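Sensor protein (Shewanella oneidensis, PDB 3LIC) probably senses an extracellular signal with its PDC-fold domain and, as a putative histidine kinase, relays it into a two-component pathway. Local coordinates at residues A[61-66]-A[99-104]; A[30-35]-A[130-135]; A[5-10]-A[241-246]; A[210-215]-A[219-224]. All blocks are in the same frame, centred on the assembly; numbering follows the deposited sequence.

Contact 1: A[61-66]-A[99-104]; sequences VLTNRI and SGFNYL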
loop_
_atom_site.group_PDB
_atom_site.type_symbol
_atom_site.label_atom_id
_atom_site.label_comp_id
_atom_site.label_asym_id
_atom_site.label_seq_id
_atom_site.Cartn_x
_atom_site.Cartn_y
_atom_site.Cartn_z
ATOM N N VAL A 61 18.310 -10.824 -10.056
ATOM C CA VAL A 61 17.916 -10.646 -8.617
ATOM C C VAL A 61 16.413 -10.293 -8.400
ATOM O O VAL A 61 15.685 -10.999 -7.628
ATOM C CB VAL A 61 18.804 -9.568 -7.885
ATOM C CG1 VAL A 61 18.254 -9.294 -6.440
ATOM C CG2 VAL A 61 20.221 -10.056 -7.805
ATOM N N LEU A 62 15.959 -9.235 -9.077
ATOM C CA LEU A 62 14.617 -8.743 -8.865
ATOM C C LEU A 62 13.553 -9.700 -9.393
ATOM O O LEU A 62 12.482 -9.816 -8.775
ATOM C CB LEU A 62 14.395 -7.366 -9.507
ATOM C CG LEU A 62 15.248 -6.229 -8.962
ATOM C CD1 LEU A 62 15.145 -4.982 -9.790
ATOM C CD2 LEU A 62 14.811 -5.943 -7.536
ATOM N N THR A 63 13.809 -10.343 -10.550
ATOM C CA THR A 63 12.857 -11.381 -11.036
ATOM C C THR A 63 12.626 -12.508 -10.063
ATOM O O THR A 63 11.458 -12.860 -9.760
ATOM C CB THR A 63 13.287 -12.011 -12.387
ATOM O OG1 THR A 63 13.399 -10.950 -13.306
ATOM C CG2 THR A 63 12.195 -13.001 -12.921
ATOM N N ASN A 64 13.733 -13.079 -9.586
ATOM C CA ASN A 64 13.656 -14.187 -8.616
ATOM C C ASN A 64 12.925 -13.781 -7.340
ATOM O O ASN A 64 12.131 -14.541 -6.752
ATOM C CB ASN A 64 15.077 -14.633 -8.251
ATOM C CG ASN A 64 15.783 -15.292 -9.399
ATOM O OD1 ASN A 64 15.151 -15.608 -10.393
ATOM N ND2 ASN A 64 17.104 -15.497 -9.282
ATOM N N ARG A 65 13.185 -12.560 -6.896
ATOM C CA ARG A 65 12.532 -12.055 -5.667
ATOM C C ARG A 65 11.054 -11.862 -5.874
ATOM O O ARG A 65 10.251 -12.177 -4.985
ATOM C CB ARG A 65 13.284 -10.780 -5.180
ATOM C CG ARG A 65 12.417 -9.585 -4.781
ATOM C CD ARG A 65 13.323 -8.385 -4.148
ATOM N NE ARG A 65 12.583 -7.477 -3.295
ATOM C CZ ARG A 65 12.784 -7.453 -1.999
ATOM N NH1 ARG A 65 13.716 -8.257 -1.502
ATOM N NH2 ARG A 65 12.071 -6.665 -1.207
ATOM N N ILE A 66 10.624 -11.333 -7.010
ATOM C CA ILE A 66 9.181 -11.180 -7.214
ATOM C C ILE A 66 8.561 -12.581 -7.445
ATOM O O ILE A 66 7.497 -12.951 -6.902
ATOM C CB ILE A 66 8.968 -10.185 -8.438
ATOM C CG1 ILE A 66 9.313 -8.779 -7.922
ATOM C CG2 ILE A 66 7.537 -10.194 -9.038
ATOM C CD1 ILE A 66 8.490 -8.445 -6.633
ATOM N N SER A 99 1.073 -12.322 -17.369
ATOM C CA SER A 99 1.563 -13.527 -18.094
ATOM C C SER A 99 3.041 -13.873 -17.811
ATOM O O SER A 99 3.599 -14.887 -18.279
ATOM C CB SER A 99 1.266 -13.395 -19.601
ATOM O OG SER A 99 2.216 -12.513 -20.188
ATOM N N GLY A 100 3.665 -13.038 -16.995
ATOM C CA GLY A 100 5.088 -13.125 -16.797
ATOM C C GLY A 100 5.528 -12.055 -15.840
ATOM O O GLY A 100 4.768 -11.634 -14.929
ATOM N N PHE A 101 6.755 -11.608 -16.092
ATOM C CA PHE A 101 7.440 -10.639 -15.314
ATOM C C PHE A 101 8.069 -9.762 -16.342
ATOM O O PHE A 101 8.761 -10.236 -17.265
ATOM C CB PHE A 101 8.478 -11.338 -14.414
ATOM C CG PHE A 101 7.860 -12.361 -13.543
ATOM C CD1 PHE A 101 7.179 -11.989 -12.400
ATOM C CD2 PHE A 101 7.877 -13.706 -13.908
ATOM C CE1 PHE A 101 6.575 -12.947 -11.595
ATOM C CE2 PHE A 101 7.209 -14.704 -13.103
ATOM C CZ PHE A 101 6.553 -14.313 -11.963
ATOM N N ASN A 102 7.765 -8.481 -16.241
ATOM C CA ASN A 102 8.252 -7.508 -17.202
ATOM C C ASN A 102 9.394 -6.830 -16.547
ATOM O O ASN A 102 9.406 -6.719 -15.341
ATOM C CB ASN A 102 7.149 -6.471 -17.493
ATOM C CG ASN A 102 6.034 -7.079 -18.408
ATOM O OD1 ASN A 102 6.174 -8.223 -18.879
ATOM N ND2 ASN A 102 4.969 -6.333 -18.665
ATOM N N TYR A 103 10.319 -6.318 -17.326
ATOM C CA TYR A 103 11.427 -5.601 -16.810
ATOM C C TYR A 103 11.579 -4.238 -17.547
ATOM O O TYR A 103 11.340 -4.151 -18.782
ATOM C CB TYR A 103 12.693 -6.409 -16.982
ATOM C CG TYR A 103 13.917 -5.519 -16.791
ATOM C CD1 TYR A 103 14.438 -5.270 -15.517
ATOM C CD2 TYR A 103 14.537 -4.896 -17.890
ATOM C CE1 TYR A 103 15.547 -4.399 -15.326
ATOM C CE2 TYR A 103 15.676 -4.075 -17.706
ATOM C CZ TYR A 103 16.165 -3.845 -16.399
ATOM O OH TYR A 103 17.250 -2.996 -16.229
ATOM N N LEU A 104 11.941 -3.172 -16.825
ATOM C CA LEU A 104 12.424 -1.986 -17.506
ATOM C C LEU A 104 13.359 -1.270 -16.580
ATOM O O LEU A 104 13.229 -1.385 -15.345
ATOM C CB LEU A 104 11.304 -1.019 -17.952
ATOM C CG LEU A 104 10.501 -0.243 -16.911
ATOM C CD1 LEU A 104 9.848 1.047 -17.502
ATOM C CD2 LEU A 104 9.463 -1.200 -16.419
#
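Phe-101 and Ile-66 carry this contact between helix 55-68 and the edge strand 101-105. Their side chains run past each other in opposite directions. Ile-66 does its touching with the methyl branch. CG2 lies 3.8 Å from Phe-101 CD1 and 3.9 Å from Phe-101 CE1, so it sits beside one bond of the ring. The approach is oblique to the ring plane. In Ile-66, chi1 is -74°, which sets CG2 opposite the backbone N and puts the longer CG1 arm beside that N. The branch therefore meets the ring, while the CD1 end of the arm leads away from the strand. Thr-63, one turn earlier, adds a looser touch. Its CG2 is 4.3 Å from Phe-101 CB and also comes obliquely to the ring. Its hydroxyl plays a different part and is hydrogen-bonded to the carbonyl O of Lys-59 within the helix. The closest CA atoms are those of Thr-63 and Phe-101, 6.9 Å apart. No hydrogen bond joins the two segments, so the contact is apolar packing. Phe-101 also rests on Gln-67 of the same helix and on Arg-96 of strand 92-96. Deeper in, Leu-62 packs on Val-94 and Ile-77, and Ile-66 on Ser-75 and Phe-72. Helix 55-68 thus packs on strands 101-105, 92-96 and 74-79, on one side of the six-stranded sheet of the first PDC sensor domain.

Contact 2: A[30-35]-A[130-135]; sequences EHAQAN and GYWSKA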
loop_
_atom_site.group_PDB
_atom_site.type_symbol
_atom_site.label_atom_id
_atom_site.label_comp_id
_atom_site.label_asym_id
_atom_site.label_seq_id
_atom_site.Cartn_x
_atom_site.Cartn_y
_atom_site.Cartn_z
ATOM N N GLU A 30 4.240 -5.859 6.910
ATOM C CA GLU A 30 5.483 -6.158 7.579
ATOM C C GLU A 30 6.362 -7.077 6.716
ATOM O O GLU A 30 7.594 -6.943 6.761
ATOM C CB GLU A 30 5.266 -6.752 8.978
ATOM C CG GLU A 30 4.517 -5.764 9.885
ATOM C CD GLU A 30 4.219 -6.348 11.270
ATOM O OE1 GLU A 30 4.375 -7.573 11.430
ATOM O OE2 GLU A 30 3.814 -5.583 12.190
ATOM N N HIS A 31 5.756 -8.032 5.987
ATOM C CA HIS A 31 6.531 -8.877 5.068
ATOM C C HIS A 31 7.257 -8.000 3.996
ATOM O O HIS A 31 8.423 -8.171 3.701
ATOM C CB HIS A 31 5.604 -9.919 4.414
ATOM C CG HIS A 31 6.310 -10.832 3.470
ATOM N ND1 HIS A 31 5.681 -11.439 2.393
ATOM C CD2 HIS A 31 7.603 -11.210 3.413
ATOM C CE1 HIS A 31 6.555 -12.164 1.718
ATOM N NE2 HIS A 31 7.730 -12.051 2.329
ATOM N N ALA A 32 6.548 -7.038 3.431
ATOM C CA ALA A 32 7.106 -6.138 2.403
ATOM C C ALA A 32 8.229 -5.261 2.999
ATOM O O ALA A 32 9.277 -5.081 2.390
ATOM C CB ALA A 32 5.985 -5.242 1.838
ATOM N N GLN A 33 7.980 -4.745 4.207
ATOM C CA GLN A 33 8.966 -3.973 4.958
ATOM C C GLN A 33 10.240 -4.750 5.159
ATOM O O GLN A 33 11.316 -4.290 4.733
ATOM C CB GLN A 33 8.383 -3.482 6.278
ATOM C CG GLN A 33 7.237 -2.479 6.016
ATOM C CD GLN A 33 6.349 -2.104 7.252
ATOM O OE1 GLN A 33 6.683 -2.388 8.388
ATOM N NE2 GLN A 33 5.208 -1.508 6.994
ATOM N N ALA A 34 10.114 -5.913 5.783
ATOM C CA ALA A 34 11.243 -6.784 6.102
ATOM C C ALA A 34 12.101 -7.163 4.924
ATOM O O ALA A 34 13.341 -7.144 5.017
ATOM C CB ALA A 34 10.753 -8.057 6.753
ATOM N N ASN A 35 11.447 -7.520 3.828
ATOM C CA ASN A 35 12.146 -7.826 2.583
ATOM C C ASN A 35 12.869 -6.673 1.893
ATOM O O ASN A 35 13.951 -6.832 1.385
ATOM C CB ASN A 35 11.151 -8.437 1.619
ATOM C CG ASN A 35 11.078 -9.938 1.784
ATOM O OD1 ASN A 35 11.197 -10.679 0.805
ATOM N ND2 ASN A 35 10.936 -10.400 3.029
ATOM N N GLY A 130 13.322 3.559 6.022
ATOM C CA GLY A 130 12.229 3.084 5.185
ATOM C C GLY A 130 10.940 3.886 5.291
ATOM O O GLY A 130 10.650 4.507 6.305
ATOM N N TYR A 131 10.149 3.871 4.228
ATOM C CA TYR A 131 9.089 4.825 4.047
ATOM C C TYR A 131 7.966 4.210 3.163
ATOM O O TYR A 131 8.286 3.710 2.075
ATOM C CB TYR A 131 9.768 6.012 3.296
ATOM C CG TYR A 131 8.738 6.925 2.763
ATOM C CD1 TYR A 131 8.060 7.779 3.663
ATOM C CD2 TYR A 131 8.375 6.933 1.431
ATOM C CE1 TYR A 131 7.056 8.665 3.284
ATOM C CE2 TYR A 131 7.301 7.838 1.011
ATOM C CZ TYR A 131 6.667 8.696 1.993
ATOM O OH TYR A 131 5.674 9.611 1.751
ATOM N N TRP A 132 6.669 4.272 3.541
ATOM C CA TRP A 132 5.592 3.937 2.608
ATOM C C TRP A 132 5.167 5.140 1.794
ATOM O O TRP A 132 5.018 6.199 2.353
ATOM C CB TRP A 132 4.340 3.447 3.325
ATOM C CG TRP A 132 4.456 2.049 3.728
ATOM C CD1 TRP A 132 4.739 1.595 4.978
ATOM C CD2 TRP A 132 4.316 0.874 2.884
ATOM N NE1 TRP A 132 4.800 0.219 4.974
ATOM C CE2 TRP A 132 4.519 -0.253 3.714
ATOM C CE3 TRP A 132 4.057 0.675 1.511
ATOM C CZ2 TRP A 132 4.496 -1.585 3.222
ATOM C CZ3 TRP A 132 3.971 -0.675 1.008
ATOM C CH2 TRP A 132 4.217 -1.772 1.861
ATOM N N SER A 133 4.940 5.015 0.491
ATOM C CA SER A 133 4.386 6.165 -0.266
ATOM C C SER A 133 2.841 6.214 -0.104
ATOM O O SER A 133 2.198 5.211 0.335
ATOM C CB SER A 133 4.687 5.947 -1.737
ATOM O OG SER A 133 3.883 4.819 -2.127
ATOM N N LYS A 134 2.234 7.336 -0.474
ATOM C CA LYS A 134 0.793 7.403 -0.617
ATOM C C LYS A 134 0.434 6.520 -1.864
ATOM O O LYS A 134 1.340 6.109 -2.659
ATOM C CB LYS A 134 0.353 8.879 -0.868
ATOM C CG LYS A 134 0.851 9.469 -2.229
ATOM C CD LYS A 134 0.803 11.030 -2.292
ATOM C CE LYS A 134 0.066 11.529 -3.541
ATOM N NZ LYS A 134 0.466 10.717 -4.743
ATOM N N ALA A 135 -0.848 6.278 -2.059
ATOM C CA ALA A 135 -1.320 5.543 -3.233
ATOM C C ALA A 135 -1.072 6.345 -4.510
ATOM O O ALA A 135 -1.351 7.548 -4.565
ATOM C CB ALA A 135 -2.805 5.210 -3.102
#
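This is a partly buried contact in which one tryptophan, Trp-132, packs against Ala-32 and Gln-33 of a long helix. The helix, 2-46, runs past the six-stranded sheet of the first PDC domain, and strand 131-137 forms one edge of that sheet. Ala-32 CB lies 3.9 Å from Trp-132 CH2, oblique to the ring. Gln-33 crosses the indole at about a right angle, and its amide plane is turned 62° from the ring plane. Its chain is extended beyond CG, which brings one amide atom to the N-H edge of the indole, near the ring plane. The aliphatic part follows, with Gln-33 CG 4.0 Å from Trp-132 CZ2. The indole also meets Tyr-149 of the neighbouring strand 145-153, and it packs edge-to-face with Trp-254, just ahead of strand 255-261 of the other sheet. Replacing Trp-132 by an alanine would probably open a gap between helix and strand, with the Ala-32 methyl and the Gln-33 chain losing the surface they pack on. The modelled amide atom nearest the indole N-H is NE2, 2.7 Å from Trp-132 NE1, but the amide is probably turned over. With the amide oxygen there instead, a hydrogen bond from the indole would be possible. The Ala-32 methyl meets the benzo ring next to the N-H edge, so the indole offers the helix both an apolar patch and a polar N-H.

Contact 3: A[5-10]-A[241-246]; sequences SIEKRL and VYLASV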
loop_
_atom_site.group_PDB
_atom_site.type_symbol
_atom_site.label_atom_id
_atom_site.label_comp_id
_atom_site.label_asym_id
_atom_site.label_seq_id
_atom_site.Cartn_x
_atom_site.Cartn_y
_atom_site.Cartn_z
ATOM N N SER A 5 -31.028 -6.452 19.152
ATOM C CA SER A 5 -30.133 -7.563 19.301
ATOM C C SER A 5 -29.602 -8.092 17.953
ATOM O O SER A 5 -28.500 -8.562 17.892
ATOM C CB SER A 5 -30.714 -8.688 20.163
ATOM O OG SER A 5 -31.665 -9.364 19.400
ATOM N N ILE A 6 -30.358 -7.974 16.882
ATOM C CA ILE A 6 -29.888 -8.358 15.559
ATOM C C ILE A 6 -28.719 -7.439 15.220
ATOM O O ILE A 6 -27.635 -7.911 14.879
ATOM C CB ILE A 6 -31.017 -8.264 14.514
ATOM C CG1 ILE A 6 -31.992 -9.458 14.685
ATOM C CG2 ILE A 6 -30.477 -8.244 13.108
ATOM C CD1 ILE A 6 -33.325 -9.334 13.819
ATOM N N GLU A 7 -28.908 -6.135 15.439
ATOM C CA GLU A 7 -27.840 -5.158 15.229
ATOM C C GLU A 7 -26.563 -5.385 16.059
ATOM O O GLU A 7 -25.469 -5.229 15.554
ATOM C CB GLU A 7 -28.316 -3.724 15.457
ATOM C CG GLU A 7 -27.216 -2.713 15.165
ATOM C CD GLU A 7 -27.773 -1.309 15.109
ATOM O OE1 GLU A 7 -28.089 -0.765 16.200
ATOM O OE2 GLU A 7 -27.936 -0.777 13.971
ATOM N N LYS A 8 -26.718 -5.710 17.336
ATOM C CA LYS A 8 -25.571 -5.977 18.135
ATOM C C LYS A 8 -24.785 -7.219 17.589
ATOM O O LYS A 8 -23.554 -7.238 17.616
ATOM C CB LYS A 8 -26.006 -6.158 19.551
ATOM C CG LYS A 8 -24.939 -6.537 20.502
ATOM C CD LYS A 8 -25.584 -7.168 21.720
ATOM C CE LYS A 8 -24.599 -8.140 22.437
ATOM N NZ LYS A 8 -24.125 -7.524 23.708
ATOM N N ARG A 9 -25.490 -8.225 17.069
ATOM C CA ARG A 9 -24.831 -9.402 16.493
ATOM C C ARG A 9 -24.134 -9.008 15.192
ATOM O O ARG A 9 -23.046 -9.489 14.931
ATOM C CB ARG A 9 -25.853 -10.514 16.185
ATOM C CG ARG A 9 -25.296 -11.914 15.901
ATOM C CD ARG A 9 -26.496 -12.937 15.928
ATOM N NE ARG A 9 -27.612 -12.379 16.715
ATOM C CZ ARG A 9 -28.898 -12.565 16.439
ATOM N NH1 ARG A 9 -29.238 -13.322 15.421
ATOM N NH2 ARG A 9 -29.852 -11.999 17.185
ATOM N N LEU A 10 -24.778 -8.188 14.361
ATOM C CA LEU A 10 -24.173 -7.716 13.134
ATOM C C LEU A 10 -22.850 -7.001 13.396
ATOM O O LEU A 10 -21.869 -7.202 12.652
ATOM C CB LEU A 10 -25.106 -6.794 12.313
ATOM C CG LEU A 10 -26.353 -7.501 11.757
ATOM C CD1 LEU A 10 -27.328 -6.518 11.072
ATOM C CD2 LEU A 10 -25.954 -8.708 10.807
ATOM N N VAL A 241 -27.469 3.389 3.789
ATOM C CA VAL A 241 -26.896 3.229 5.142
ATOM C C VAL A 241 -26.035 1.961 5.252
ATOM O O VAL A 241 -26.486 0.868 4.864
ATOM C CB VAL A 241 -28.030 3.125 6.213
ATOM C CG1 VAL A 241 -27.462 3.257 7.638
ATOM C CG2 VAL A 241 -29.036 4.219 5.971
ATOM N N TYR A 242 -24.821 2.108 5.778
ATOM C CA TYR A 242 -23.921 0.985 6.028
ATOM C C TYR A 242 -23.745 0.818 7.523
ATOM O O TYR A 242 -23.745 1.798 8.247
ATOM C CB TYR A 242 -22.541 1.264 5.427
ATOM C CG TYR A 242 -22.525 1.256 3.932
ATOM C CD1 TYR A 242 -22.040 0.155 3.225
ATOM C CD2 TYR A 242 -22.980 2.337 3.226
ATOM C CE1 TYR A 242 -22.034 0.139 1.834
ATOM C CE2 TYR A 242 -22.984 2.339 1.881
ATOM C CZ TYR A 242 -22.509 1.248 1.179
ATOM O OH TYR A 242 -22.511 1.299 -0.190
ATOM N N LEU A 243 -23.525 -0.411 7.970
ATOM C CA LEU A 243 -22.909 -0.639 9.249
ATOM C C LEU A 243 -21.419 -0.894 8.980
ATOM O O LEU A 243 -21.069 -1.578 8.002
ATOM C CB LEU A 243 -23.591 -1.845 9.949
ATOM C CG LEU A 243 -24.797 -1.553 10.882
ATOM C CD1 LEU A 243 -25.790 -0.582 10.322
ATOM C CD2 LEU A 243 -25.457 -2.863 11.288
ATOM N N ALA A 244 -20.538 -0.329 9.807
ATOM C CA ALA A 244 -19.078 -0.346 9.520
ATOM C C ALA A 244 -18.312 -0.651 10.780
ATOM O O ALA A 244 -18.760 -0.340 11.906
ATOM C CB ALA A 244 -18.626 0.967 8.980
ATOM N N SER A 245 -17.168 -1.273 10.600
ATOM C CA SER A 245 -16.302 -1.565 11.695
ATOM C C SER A 245 -14.905 -1.193 11.275
ATOM O O SER A 245 -14.453 -1.593 10.203
ATOM C CB SER A 245 -16.382 -3.043 12.038
ATOM O OG SER A 245 -15.533 -3.346 13.094
ATOM N N VAL A 246 -14.214 -0.454 12.142
ATOM C CA VAL A 246 -12.902 0.092 11.889
ATOM C C VAL A 246 -11.969 -0.668 12.791
ATOM O O VAL A 246 -12.240 -0.790 13.969
ATOM C CB VAL A 246 -12.852 1.573 12.349
ATOM C CG1 VAL A 246 -11.411 2.183 12.244
ATOM C CG2 VAL A 246 -13.886 2.404 11.612
#
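Glu-7 is the first residue of helix segment 5-10 to meet strand 241-248, and Leu-10 is the second. Both touch the same side chain, Leu-243. In Glu-7, CG stands opposite the backbone N, with chi1 -177°, and chi2 continues the extended line. The carboxylate is thereby carried out from the helix toward the strand. Its OE2 ends 4.2 Å from Leu-243 CD2, a loose contact of an oxygen with a methyl group and not a bond. Nearly one turn later comes Leu-10. The backbone is regular helix here, with Leu-10 N hydrogen-bonded to Ile-6 O. Leu-10 points toward the strand and offers two atoms to one methyl. Its CB and its CD1 are each 4.1 Å from Leu-243 CD2. The two leucine side chains cross at about a right angle, and this one methyl meets both the root and one branch of Leu-10. Leu-243 CD2 is therefore shared between Glu-7 and Leu-10. No hydrogen bond crosses between the segments, and the closest CA atoms, those of Leu-10 and Leu-243, are 8.2 Å apart. The N-terminal part of helix 2-46 thus packs on the five-stranded sheet, consistent with a second PDC-like unit. The packing continues along the helix, where Leu-243 also meets Tyr-11 and Leu-14. From the C-terminal helix 262-268, Leu-265 adds to the cover of Leu-243, and Phe-266 touches Ile-6 and Leu-10. Strand 241-248 itself lies between strands 255-261 and 230-235, and the residue after Leu-243, Ala-244, packs on Phe-220 of helix 218-226.

Contact 4: A[210-215]-A[219-224]; sequences LDKQNI and AFATLL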
loop_
_atom_site.group_PDB
_atom_site.type_symbol
_atom_site.label_atom_id
_atom_site.label_comp_id
_atom_site.label_asym_id
_atom_site.label_seq_id
_atom_site.Cartn_x
_atom_site.Cartn_y
_atom_site.Cartn_z
ATOM N N LEU A 210 -16.711 10.088 1.866
ATOM C CA LEU A 210 -17.677 10.189 2.940
ATOM C C LEU A 210 -18.071 11.640 3.073
ATOM O O LEU A 210 -17.224 12.511 3.230
ATOM C CB LEU A 210 -17.066 9.715 4.263
ATOM C CG LEU A 210 -18.062 9.593 5.416
ATOM C CD1 LEU A 210 -19.083 8.421 5.152
ATOM C CD2 LEU A 210 -17.296 9.479 6.744
ATOM N N ASP A 211 -19.358 11.899 3.009
ATOM C CA ASP A 211 -19.835 13.234 3.253
ATOM C C ASP A 211 -19.911 13.507 4.778
ATOM O O ASP A 211 -20.775 12.971 5.489
ATOM C CB ASP A 211 -21.178 13.419 2.532
ATOM C CG ASP A 211 -21.893 14.683 2.960
ATOM O OD1 ASP A 211 -21.254 15.568 3.613
ATOM O OD2 ASP A 211 -23.112 14.753 2.684
ATOM N N LYS A 212 -18.982 14.308 5.294
ATOM C CA LYS A 212 -18.969 14.587 6.731
ATOM C C LYS A 212 -19.925 15.710 7.125
ATOM O O LYS A 212 -20.165 15.944 8.303
ATOM C CB LYS A 212 -17.573 14.923 7.217
ATOM C CG LYS A 212 -16.646 13.784 7.146
ATOM C CD LYS A 212 -15.325 14.204 7.670
ATOM C CE LYS A 212 -14.230 13.641 6.814
ATOM N NZ LYS A 212 -12.964 13.791 7.558
ATOM N N GLN A 213 -20.460 16.403 6.131
ATOM C CA GLN A 213 -21.427 17.444 6.389
ATOM C C GLN A 213 -22.806 16.829 6.674
ATOM O O GLN A 213 -23.784 17.567 6.851
ATOM C CB GLN A 213 -21.513 18.442 5.218
ATOM C CG GLN A 213 -20.358 19.468 5.138
ATOM C CD GLN A 213 -19.968 20.075 6.509
ATOM O OE1 GLN A 213 -20.820 20.605 7.254
ATOM N NE2 GLN A 213 -18.668 20.013 6.837
ATOM N N ASN A 214 -22.886 15.496 6.731
ATOM C CA ASN A 214 -24.180 14.821 6.931
ATOM C C ASN A 214 -24.359 14.349 8.371
ATOM O O ASN A 214 -23.526 13.610 8.892
ATOM C CB ASN A 214 -24.384 13.677 5.934
ATOM C CG ASN A 214 -25.617 12.893 6.217
ATOM O OD1 ASN A 214 -26.140 12.952 7.317
ATOM N ND2 ASN A 214 -26.084 12.137 5.249
ATOM N N ILE A 215 -25.431 14.812 9.013
ATOM C CA ILE A 215 -25.651 14.560 10.463
ATOM C C ILE A 215 -25.435 13.104 10.847
ATOM O O ILE A 215 -24.876 12.811 11.878
ATOM C CB ILE A 215 -27.081 14.986 10.935
ATOM C CG1 ILE A 215 -27.140 16.490 11.070
ATOM C CG2 ILE A 215 -27.399 14.379 12.306
ATOM C CD1 ILE A 215 -25.937 17.046 11.872
ATOM N N ALA A 219 -20.723 10.321 13.959
ATOM C CA ALA A 219 -20.045 9.342 14.815
ATOM C C ALA A 219 -19.004 8.546 14.016
ATOM O O ALA A 219 -17.934 8.206 14.530
ATOM C CB ALA A 219 -21.046 8.408 15.511
ATOM N N PHE A 220 -19.312 8.234 12.757
ATOM C CA PHE A 220 -18.331 7.546 11.923
ATOM C C PHE A 220 -17.125 8.490 11.733
ATOM O O PHE A 220 -15.977 8.102 11.941
ATOM C CB PHE A 220 -18.962 7.104 10.585
ATOM C CG PHE A 220 -18.078 6.215 9.758
ATOM C CD1 PHE A 220 -17.426 5.154 10.335
ATOM C CD2 PHE A 220 -17.887 6.469 8.385
ATOM C CE1 PHE A 220 -16.598 4.328 9.604
ATOM C CE2 PHE A 220 -17.055 5.646 7.624
ATOM C CZ PHE A 220 -16.401 4.557 8.242
ATOM N N ALA A 221 -17.379 9.745 11.397
ATOM C CA ALA A 221 -16.250 10.687 11.194
ATOM C C ALA A 221 -15.379 10.926 12.455
ATOM O O ALA A 221 -14.152 11.070 12.339
ATOM C CB ALA A 221 -16.727 12.021 10.541
ATOM N N THR A 222 -15.975 10.887 13.651
ATOM C CA THR A 222 -15.187 11.069 14.899
ATOM C C THR A 222 -14.297 9.878 15.153
ATOM O O THR A 222 -13.119 10.003 15.515
ATOM C CB THR A 222 -16.077 11.238 16.165
ATOM O OG1 THR A 222 -16.992 12.315 15.953
ATOM C CG2 THR A 222 -15.227 11.521 17.389
ATOM N N LEU A 223 -14.903 8.710 14.988
ATOM C CA LEU A 223 -14.179 7.453 14.999
ATOM C C LEU A 223 -12.924 7.527 14.092
ATOM O O LEU A 223 -11.801 7.203 14.504
ATOM C CB LEU A 223 -15.128 6.362 14.518
ATOM C CG LEU A 223 -14.583 5.011 14.868
ATOM C CD1 LEU A 223 -14.111 5.056 16.340
ATOM C CD2 LEU A 223 -15.684 4.016 14.638
ATOM N N LEU A 224 -13.128 7.949 12.853
ATOM C CA LEU A 224 -11.991 8.082 11.929
ATOM C C LEU A 224 -10.977 9.101 12.448
ATOM O O LEU A 224 -9.830 8.749 12.588
ATOM C CB LEU A 224 -12.461 8.377 10.483
ATOM C CG LEU A 224 -13.305 7.255 9.796
ATOM C CD1 LEU A 224 -13.714 7.628 8.397
ATOM C CD2 LEU A 224 -12.638 5.857 9.772
#
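The loop 210-215 makes a type I beta turn from Asp-211 to Asn-214, and Lys-212 CA lies 6.5 Å from Ala-221 CA of helix 218-226. Lys-212 lies alongside Ala-221 with its aliphatic chain. Its CG is 3.8 Å from Ala-221 CB and its CD is 3.9 Å from the same methyl. The turn carries an Asx turn as well: Asp-211 OD1 accepts a hydrogen bond of 2.8 Å from Gln-213 N. The donor comes on the anti side of the carboxylate, 35° out of its plane. Helix 218-226 lies against the five-stranded sheet of what is probably a second PDC-like unit. Just before the turn, Leu-210 reaches the ring of Phe-220. Leu-210 CD2 is 3.5 Å from Phe-220 CD2 in an oblique approach, while Leu-210 CD1 sits at the ring edge, in plane. Leu-224, one turn along the helix from Phe-220, lays its CD1 over one face of that ring, offset toward the rim. Leu-210 CD2 and Leu-224 CD1 are a loose 4.4 Å apart. In Phe-220, CG stands opposite the backbone N, chi1 -171°, which turns the ring toward the sheet. There it stacks with Phe-234 and packs on Ala-244 and Val-246.

In the fold
The chain starts with helix 2-46, which runs along both sheets and serves contact 3, at its beginning, and contact 2, further on. Contact 3 closes the largest loop, from residues 5-10 to strand 241-248, and the other three nest inside it. Contact 1 is nested within the loop of contact 2. These two tie helices 55-68 and 2-46 to opposite edge strands of the six-stranded sheet, and they touch where Arg-65 hydrogen-bonds the carbonyl O of Asn-35. Contact 4 follows in series and closes a short loop beside the five-stranded sheet. It touches contact 3 where Val-246 meets Phe-220, Leu-223 and Leu-224, and Ala-244 meets Phe-220. Contacts 1 and 3 lie about 43 Å apart between centres.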